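Local coordinates for conserved hypothetical protein NMB0706 (PDB 1RV9), which is of unknown function but belongs to the YfiH (DUF152) family, named for polyphenol oxidoreductase laccases, whose studied relatives act on purine nucleosides, at residues L47-H52 with R247-I252; P166-D171 with A204-L209. One frame throughout, in Å; residues are numbered along the deposited sequence.

Interaction 1: L47-H52 with R247-I252; sequences LNLGTH and RMASLI. With SO4 (sulfate ion), chain B.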
ATOM      1  N   LEU A  47       2.852 -16.524  -3.422  1.00 14.16           N
ATOM      2  CA  LEU A  47       3.648 -15.343  -3.782  1.00 11.99           C
ATOM      3  C   LEU A  47       4.094 -14.364  -2.700  1.00 11.96           C
ATOM      4  O   LEU A  47       3.749 -13.190  -2.744  1.00 11.60           O
ATOM      5  CB  LEU A  47       3.037 -14.589  -4.967  1.00 11.40           C
ATOM      6  CG  LEU A  47       3.936 -13.706  -5.844  1.00  9.97           C
ATOM      7  CD1 LEU A  47       4.890 -14.540  -6.718  1.00 11.91           C
ATOM      8  CD2 LEU A  47       3.018 -12.884  -6.756  1.00 11.67           C
ATOM      9  N   ASN A  48       4.949 -14.836  -1.787  1.00 10.89           N
ATOM     10  CA  ASN A  48       5.454 -13.962  -0.728  1.00  9.79           C
ATOM     11  C   ASN A  48       6.626 -13.119  -1.194  1.00  9.88           C
ATOM     12  O   ASN A  48       7.673 -13.643  -1.577  1.00 10.91           O
ATOM     13  CB  ASN A  48       5.884 -14.770   0.495  1.00  9.60           C
ATOM     14  CG  ASN A  48       6.597 -13.923   1.518  1.00 11.09           C
ATOM     15  OD1 ASN A  48       6.178 -12.807   1.800  1.00 10.83           O
ATOM     16  ND2 ASN A  48       7.678 -14.455   2.088  1.00 10.97           N
ATOM     17  N   LEU A  49       6.447 -11.805  -1.148  1.00  8.28           N
ATOM     18  CA  LEU A  49       7.482 -10.888  -1.584  1.00  8.58           C
ATOM     19  C   LEU A  49       8.278 -10.261  -0.446  1.00  7.99           C
ATOM     20  O   LEU A  49       9.203  -9.491  -0.697  1.00  8.14           O
ATOM     21  CB  LEU A  49       6.850  -9.789  -2.439  1.00  8.07           C
ATOM     22  CG  LEU A  49       6.081 -10.304  -3.657  1.00  9.71           C
ATOM     23  CD1 LEU A  49       5.273  -9.172  -4.276  1.00 10.26           C
ATOM     24  CD2 LEU A  49       7.055 -10.889  -4.666  1.00  8.49           C
ATOM     25  N   GLY A  50       7.930 -10.591   0.798  1.00  9.36           N
ATOM     26  CA  GLY A  50       8.633 -10.022   1.939  1.00 10.36           C
ATOM     27  C   GLY A  50       9.805 -10.851   2.435  1.00 10.33           C
ATOM     28  O   GLY A  50       9.684 -12.062   2.614  1.00 11.26           O
ATOM     29  N   THR A  51      10.937 -10.193   2.667  1.00 11.46           N
ATOM     30  CA  THR A  51      12.145 -10.867   3.139  1.00 12.16           C
ATOM     31  C   THR A  51      12.299 -10.761   4.652  1.00 13.57           C
ATOM     32  O   THR A  51      13.270 -11.264   5.218  1.00 14.47           O
ATOM     33  CB  THR A  51      13.406 -10.241   2.526  1.00 12.82           C
ATOM     34  OG1 THR A  51      13.504  -8.873   2.943  1.00 14.59           O
ATOM     35  CG2 THR A  51      13.360 -10.302   1.011  1.00 13.34           C
ATOM     36  N   HIS A  52      11.337 -10.114   5.299  1.00 12.33           N
ATOM     37  CA  HIS A  52      11.379  -9.893   6.743  1.00 13.10           C
ATOM     38  C   HIS A  52      10.315 -10.654   7.527  1.00 12.34           C
ATOM     39  O   HIS A  52      10.032 -10.307   8.676  1.00 13.90           O
ATOM     40  CB  HIS A  52      11.203  -8.399   7.019  1.00 14.99           C
ATOM     41  CG  HIS A  52       9.873  -7.862   6.576  1.00 17.28           C
ATOM     42  ND1 HIS A  52       9.454  -7.900   5.262  1.00 17.48           N
ATOM     43  CD2 HIS A  52       8.862  -7.295   7.276  1.00 18.66           C
ATOM     44  CE1 HIS A  52       8.243  -7.379   5.173  1.00 19.14           C
ATOM     45  NE2 HIS A  52       7.860  -7.005   6.381  1.00 17.73           N
ATOM     46  N   ARG A 247       3.696 -11.492   2.180  1.00  8.46           N
ATOM     47  CA  ARG A 247       3.323 -10.122   1.862  1.00  7.36           C
ATOM     48  C   ARG A 247       3.077 -10.001   0.365  1.00  7.85           C
ATOM     49  O   ARG A 247       3.864 -10.499  -0.438  1.00  8.11           O
ATOM     50  CB  ARG A 247       4.446  -9.153   2.248  1.00  7.67           C
ATOM     51  CG  ARG A 247       4.722  -9.059   3.742  1.00  7.86           C
ATOM     52  CD  ARG A 247       3.602  -8.342   4.475  1.00  7.44           C
ATOM     53  NE  ARG A 247       3.899  -8.185   5.897  1.00  9.37           N
ATOM     54  CZ  ARG A 247       3.782  -9.149   6.806  1.00  9.98           C
ATOM     55  NH1 ARG A 247       3.366 -10.362   6.457  1.00  8.11           N
ATOM     56  NH2 ARG A 247       4.091  -8.900   8.070  1.00 10.50           N
ATOM     57  N   MET A 248       1.969  -9.373  -0.014  1.00  7.58           N
ATOM     58  CA  MET A 248       1.725  -9.151  -1.429  1.00  8.12           C
ATOM     59  C   MET A 248       2.202  -7.721  -1.643  1.00  7.99           C
ATOM     60  O   MET A 248       2.674  -7.079  -0.703  1.00  8.08           O
ATOM     61  CB  MET A 248       0.242  -9.308  -1.796  1.00  9.87           C
ATOM     62  CG  MET A 248      -0.738  -8.543  -0.942  1.00  9.28           C
ATOM     63  SD  MET A 248      -1.387  -9.541   0.407  1.00 10.41           S
ATOM     64  CE  MET A 248      -2.319  -8.291   1.271  1.00  9.49           C
ATOM     65  N   ALA A 249       2.105  -7.211  -2.860  1.00  6.96           N
ATOM     66  CA  ALA A 249       2.573  -5.852  -3.085  1.00  6.79           C
ATOM     67  C   ALA A 249       1.706  -5.098  -4.061  1.00  7.13           C
ATOM     68  O   ALA A 249       0.989  -5.691  -4.863  1.00  7.59           O
ATOM     69  CB  ALA A 249       3.998  -5.875  -3.591  1.00  8.17           C
ATOM     70  N   SER A 250       1.763  -3.777  -3.960  1.00  5.91           N
ATOM     71  CA  SER A 250       1.032  -2.908  -4.865  1.00  5.91           C
ATOM     72  C   SER A 250       2.117  -2.106  -5.554  1.00  4.51           C
ATOM     73  O   SER A 250       2.895  -1.395  -4.899  1.00  5.72           O
ATOM     74  CB  SER A 250       0.072  -2.008  -4.090  1.00  6.75           C
ATOM     75  OG  SER A 250      -0.935  -2.797  -3.482  1.00  7.93           O
ATOM     76  N   LEU A 251       2.181  -2.252  -6.874  1.00  4.70           N
ATOM     77  CA  LEU A 251       3.196  -1.594  -7.685  1.00  4.67           C
ATOM     78  C   LEU A 251       2.596  -0.649  -8.704  1.00  5.07           C
ATOM     79  O   LEU A 251       1.479  -0.850  -9.178  1.00  5.47           O
ATOM     80  CB  LEU A 251       4.040  -2.637  -8.430  1.00  6.91           C
ATOM     81  CG  LEU A 251       4.764  -3.718  -7.626  1.00  9.32           C
ATOM     82  CD1 LEU A 251       3.776  -4.788  -7.186  1.00 11.96           C
ATOM     83  CD2 LEU A 251       5.850  -4.336  -8.499  1.00 11.07           C
ATOM     84  N   ILE A 252       3.362   0.377  -9.045  1.00  4.81           N
ATOM     85  CA  ILE A 252       2.929   1.349 -10.034  1.00  5.55           C
ATOM     86  C   ILE A 252       4.150   1.880 -10.770  1.00  5.92           C
ATOM     87  O   ILE A 252       5.222   2.054 -10.187  1.00  5.95           O
ATOM     88  CB  ILE A 252       2.138   2.511  -9.369  1.00  5.73           C
ATOM     89  CG1 ILE A 252       1.569   3.436 -10.446  1.00  6.19           C
ATOM     90  CG2 ILE A 252       3.034   3.288  -8.408  1.00  6.20           C
ATOM     91  CD1 ILE A 252       0.549   4.419  -9.903  1.00  6.25           C
TER
HETATM   92  S   SO4 B 500       5.273  -5.498   9.143  1.00 23.09           S
HETATM   93  O1  SO4 B 500       6.226  -5.621  10.265  1.00 25.09           O
HETATM   94  O2  SO4 B 500       5.722  -6.344   8.020  1.00 23.52           O
HETATM   95  O3  SO4 B 500       3.939  -5.938   9.584  1.00 24.82           O
HETATM   96  O4  SO4 B 500       5.213  -4.095   8.698  1.00 25.12           O

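Interaction 2: P166-D171 with A204-L209; sequences PAISAD and ADLYAL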
ATOM      1  N   PRO A 166      -5.679  -3.428  -1.570  1.00  8.56           N
ATOM      2  CA  PRO A 166      -6.270  -4.393  -0.640  1.00  8.09           C
ATOM      3  C   PRO A 166      -5.736  -4.248   0.780  1.00  8.57           C
ATOM      4  O   PRO A 166      -4.531  -4.320   1.004  1.00  8.42           O
ATOM      5  CB  PRO A 166      -5.912  -5.737  -1.272  1.00  9.62           C
ATOM      6  CG  PRO A 166      -4.596  -5.459  -1.923  1.00 10.69           C
ATOM      7  CD  PRO A 166      -4.814  -4.100  -2.558  1.00  8.81           C
ATOM      8  N   ALA A 167      -6.639  -4.036   1.733  1.00  8.27           N
ATOM      9  CA  ALA A 167      -6.257  -3.884   3.132  1.00  8.71           C
ATOM     10  C   ALA A 167      -7.277  -4.579   4.019  1.00  9.76           C
ATOM     11  O   ALA A 167      -8.260  -5.144   3.532  1.00  9.39           O
ATOM     12  CB  ALA A 167      -6.178  -2.401   3.499  1.00  7.46           C
ATOM     13  N   ILE A 168      -7.038  -4.545   5.322  1.00  9.48           N
ATOM     14  CA  ILE A 168      -7.967  -5.153   6.259  1.00 10.03           C
ATOM     15  C   ILE A 168      -9.139  -4.179   6.358  1.00 10.85           C
ATOM     16  O   ILE A 168      -8.939  -2.968   6.510  1.00 10.66           O
ATOM     17  CB  ILE A 168      -7.298  -5.368   7.639  1.00  9.64           C
ATOM     18  CG1 ILE A 168      -8.278  -6.049   8.593  1.00  8.05           C
ATOM     19  CG2 ILE A 168      -6.799  -4.036   8.201  1.00 10.43           C
ATOM     20  CD1 ILE A 168      -7.636  -6.535   9.877  1.00  9.50           C
ATOM     21  N   SER A 169     -10.358  -4.699   6.242  1.00 11.40           N
ATOM     22  CA  SER A 169     -11.537  -3.848   6.297  1.00 12.29           C
ATOM     23  C   SER A 169     -11.987  -3.561   7.724  1.00 12.08           C
ATOM     24  O   SER A 169     -11.596  -4.251   8.664  1.00 11.56           O
ATOM     25  CB  SER A 169     -12.688  -4.483   5.513  1.00 13.69           C
ATOM     26  OG  SER A 169     -13.222  -5.593   6.207  1.00 12.65           O
ATOM     27  N   ALA A 170     -12.818  -2.536   7.868  1.00 13.45           N
ATOM     28  CA  ALA A 170     -13.328  -2.121   9.168  1.00 15.53           C
ATOM     29  C   ALA A 170     -13.844  -3.289   9.999  1.00 17.07           C
ATOM     30  O   ALA A 170     -13.517  -3.415  11.181  1.00 17.69           O
ATOM     31  CB  ALA A 170     -14.432  -1.089   8.974  1.00 15.92           C
ATOM     32  N   ASP A 171     -14.642  -4.147   9.374  1.00 17.20           N
ATOM     33  CA  ASP A 171     -15.214  -5.298  10.063  1.00 19.42           C
ATOM     34  C   ASP A 171     -14.202  -6.167  10.797  1.00 18.32           C
ATOM     35  O   ASP A 171     -14.518  -6.761  11.828  1.00 19.37           O
ATOM     36  CB  ASP A 171     -15.985  -6.172   9.074  1.00 23.28           C
ATOM     37  CG  ASP A 171     -17.314  -5.572   8.682  1.00 27.58           C
ATOM     38  OD1 ASP A 171     -18.136  -5.318   9.588  1.00 30.50           O
ATOM     39  OD2 ASP A 171     -17.538  -5.358   7.472  1.00 30.55           O
ATOM     40  N   ALA A 204     -11.845   0.057  13.084  1.00 11.36           N
ATOM     41  CA  ALA A 204     -11.245   1.151  12.332  1.00 11.29           C
ATOM     42  C   ALA A 204     -11.341   0.909  10.835  1.00 10.07           C
ATOM     43  O   ALA A 204     -11.020  -0.173  10.349  1.00 11.40           O
ATOM     44  CB  ALA A 204      -9.789   1.324  12.745  1.00 11.31           C
ATOM     45  N   ASP A 205     -11.785   1.930  10.110  1.00 10.16           N
ATOM     46  CA  ASP A 205     -11.934   1.850   8.663  1.00 10.66           C
ATOM     47  C   ASP A 205     -10.768   2.577   7.988  1.00 10.31           C
ATOM     48  O   ASP A 205     -10.808   3.795   7.806  1.00 10.59           O
ATOM     49  CB  ASP A 205     -13.259   2.500   8.249  1.00 10.72           C
ATOM     50  CG  ASP A 205     -13.592   2.280   6.790  1.00 13.24           C
ATOM     51  OD1 ASP A 205     -12.674   1.961   6.000  1.00 11.78           O
ATOM     52  OD2 ASP A 205     -14.777   2.444   6.428  1.00 13.39           O
ATOM     53  N   LEU A 206      -9.729   1.830   7.625  1.00  8.92           N
ATOM     54  CA  LEU A 206      -8.563   2.422   6.979  1.00  9.47           C
ATOM     55  C   LEU A 206      -8.896   3.119   5.668  1.00  9.66           C
ATOM     56  O   LEU A 206      -8.287   4.132   5.328  1.00  8.30           O
ATOM     57  CB  LEU A 206      -7.493   1.357   6.728  1.00  8.56           C
ATOM     58  CG  LEU A 206      -6.727   0.844   7.947  1.00 10.15           C
ATOM     59  CD1 LEU A 206      -5.926  -0.395   7.548  1.00  9.34           C
ATOM     60  CD2 LEU A 206      -5.809   1.939   8.484  1.00  9.57           C
ATOM     61  N   TYR A 207      -9.851   2.575   4.920  1.00  9.16           N
ATOM     62  CA  TYR A 207     -10.223   3.187   3.653  1.00  9.15           C
ATOM     63  C   TYR A 207     -10.839   4.557   3.902  1.00 10.38           C
ATOM     64  O   TYR A 207     -10.489   5.536   3.242  1.00 10.02           O
ATOM     65  CB  TYR A 207     -11.223   2.309   2.894  1.00  9.29           C
ATOM     66  CG  TYR A 207     -10.689   0.950   2.502  1.00  8.08           C
ATOM     67  CD1 TYR A 207      -9.452   0.816   1.868  1.00  8.59           C
ATOM     68  CD2 TYR A 207     -11.435  -0.204   2.741  1.00 10.07           C
ATOM     69  CE1 TYR A 207      -8.976  -0.436   1.481  1.00  8.88           C
ATOM     70  CE2 TYR A 207     -10.967  -1.458   2.359  1.00 11.33           C
ATOM     71  CZ  TYR A 207      -9.740  -1.567   1.729  1.00  9.48           C
ATOM     72  OH  TYR A 207      -9.283  -2.807   1.348  1.00 10.33           O
ATOM     73  N   ALA A 208     -11.758   4.619   4.860  1.00 11.61           N
ATOM     74  CA  ALA A 208     -12.422   5.873   5.190  1.00 11.68           C
ATOM     75  C   ALA A 208     -11.427   6.888   5.739  1.00 10.89           C
ATOM     76  O   ALA A 208     -11.505   8.078   5.427  1.00 11.93           O
ATOM     77  CB  ALA A 208     -13.532   5.626   6.198  1.00 10.87           C
ATOM     78  N   LEU A 209     -10.494   6.422   6.565  1.00 10.71           N
ATOM     79  CA  LEU A 209      -9.486   7.314   7.124  1.00  9.88           C
ATOM     80  C   LEU A 209      -8.630   7.873   5.993  1.00 10.78           C
ATOM     81  O   LEU A 209      -8.326   9.062   5.965  1.00  8.95           O
ATOM     82  CB  LEU A 209      -8.599   6.569   8.131  1.00 10.61           C
ATOM     83  CG  LEU A 209      -9.228   6.257   9.496  1.00 10.96           C
ATOM     84  CD1 LEU A 209      -8.324   5.310  10.278  1.00  9.29           C
ATOM     85  CD2 LEU A 209      -9.437   7.552  10.278  1.00 11.29           C
TER
HETATM   86  O   HOH W   1      -9.903  -0.939   7.950  1.00 11.60           O
HETATM   87  O   HOH W   2     -13.416  -0.923   5.420  1.00 19.85           O

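Interaction 1: L47-H52 with R247-I252
Asn48 OD1 and the backbone of Arg247 carry the polar core of this contact, where the loop 47-52 meets the start of strand 248-254. Arg247 N donates to Asn48 OD1 (2.8 Å), tilted 24° from the amide plane, while Gly50 N reaches the same oxygen from the opposite face at 3.0 Å, closing an Asx turn. With Asn48 CG anti to the backbone N (chi1 171°), OD1 comes between Gly50 N and Arg247 N, while ND2 bonds to Asp55. A straighter bond runs back from Leu49 N to Arg247 O (3.0 Å).

Apolar packing is small: Leu49 CD1 rests on Ala249 CB at 3.6 Å, and Arg247 CG lies 4.2 Å from His52 CE1.

The third element is a shared anion. His52 NE2 donates to sulfate O2 at 2.8 Å, and Arg247 NH2 to the same oxygen at 3.0 Å; weak bonds from Arg247 NE to O2 and from its NH2 to O3 add to the grip. Ring and guanidinium planes stand 81° apart, each meeting O2 near its own plane. His82 NE2 also binds the ion, which probably came from the crystallisation liquor. One arginine and two histidines therefore form a site suited to an anion.

Interaction 2: P166-D171 with A204-L209
Tyr207 OH accepts a hydrogen bond from Ala167 N at 2.9 Å and is also hydrogen-bonded to His227 O, so the hydroxyl ties the 166-171 loop both to helix 206-217 and to a further loop. The contact gathers around the N-terminus of that helix, where Asp205 is the N-cap: its OD1 takes the N-H of Ala208 at 3.0 Å, met from above the carboxylate plane. CG of Asp205 sits anti to the backbone N (chi1 -171°), which sets OD1 within reach of the Ala208 N-H in the first turn.

Two waters bridge polar atoms of loop and helix. One molecule donates to Ile168 O (2.7 Å) and Ala204 O and accepts from Leu206 N, bridging the loop carbonyl to the residues on both sides of the cap. A second accepts from Ala170 N and donates, weakly, to Asp205 OD1.

Apolar groups lie around these bonds. Ala167 CB comes within 4.0 Å of Tyr207 CE1, and both side chains also touch Leu119 of strand 119-125. The side chains of Ile168 and Leu206 cross obliquely, CG2 of the former 3.8 Å from CD1 of the latter. At the other end of the contact, Ala170 CB packs against Asp205 CB at 3.8 Å, and a CA-H...O contact runs from Ala170 CA to Ala204 O over 3.2 Å.

Overall arrangement
Interaction 2 falls within the 194 residues that separate the two segments of interaction 1, and their centres are about 19 Å apart. They nevertheless meet in one packing contact, Ser250 OG to Pro166 CD at 4.2 Å. Interaction 1 involves strand 248-254 of the five-stranded mixed sheet, whereas the loop of interaction 2 follows strand 160-164 of the six-stranded one. The side chains of Arg247 and Leu206 both come near the group of Cys118, His135 and Asp100 without touching it; as in relatives, the first two may form a zinc site with His82, though no metal is modelled. The sulfate, held by His52, Arg247 and His82, may mark where an anionic group sits near that site.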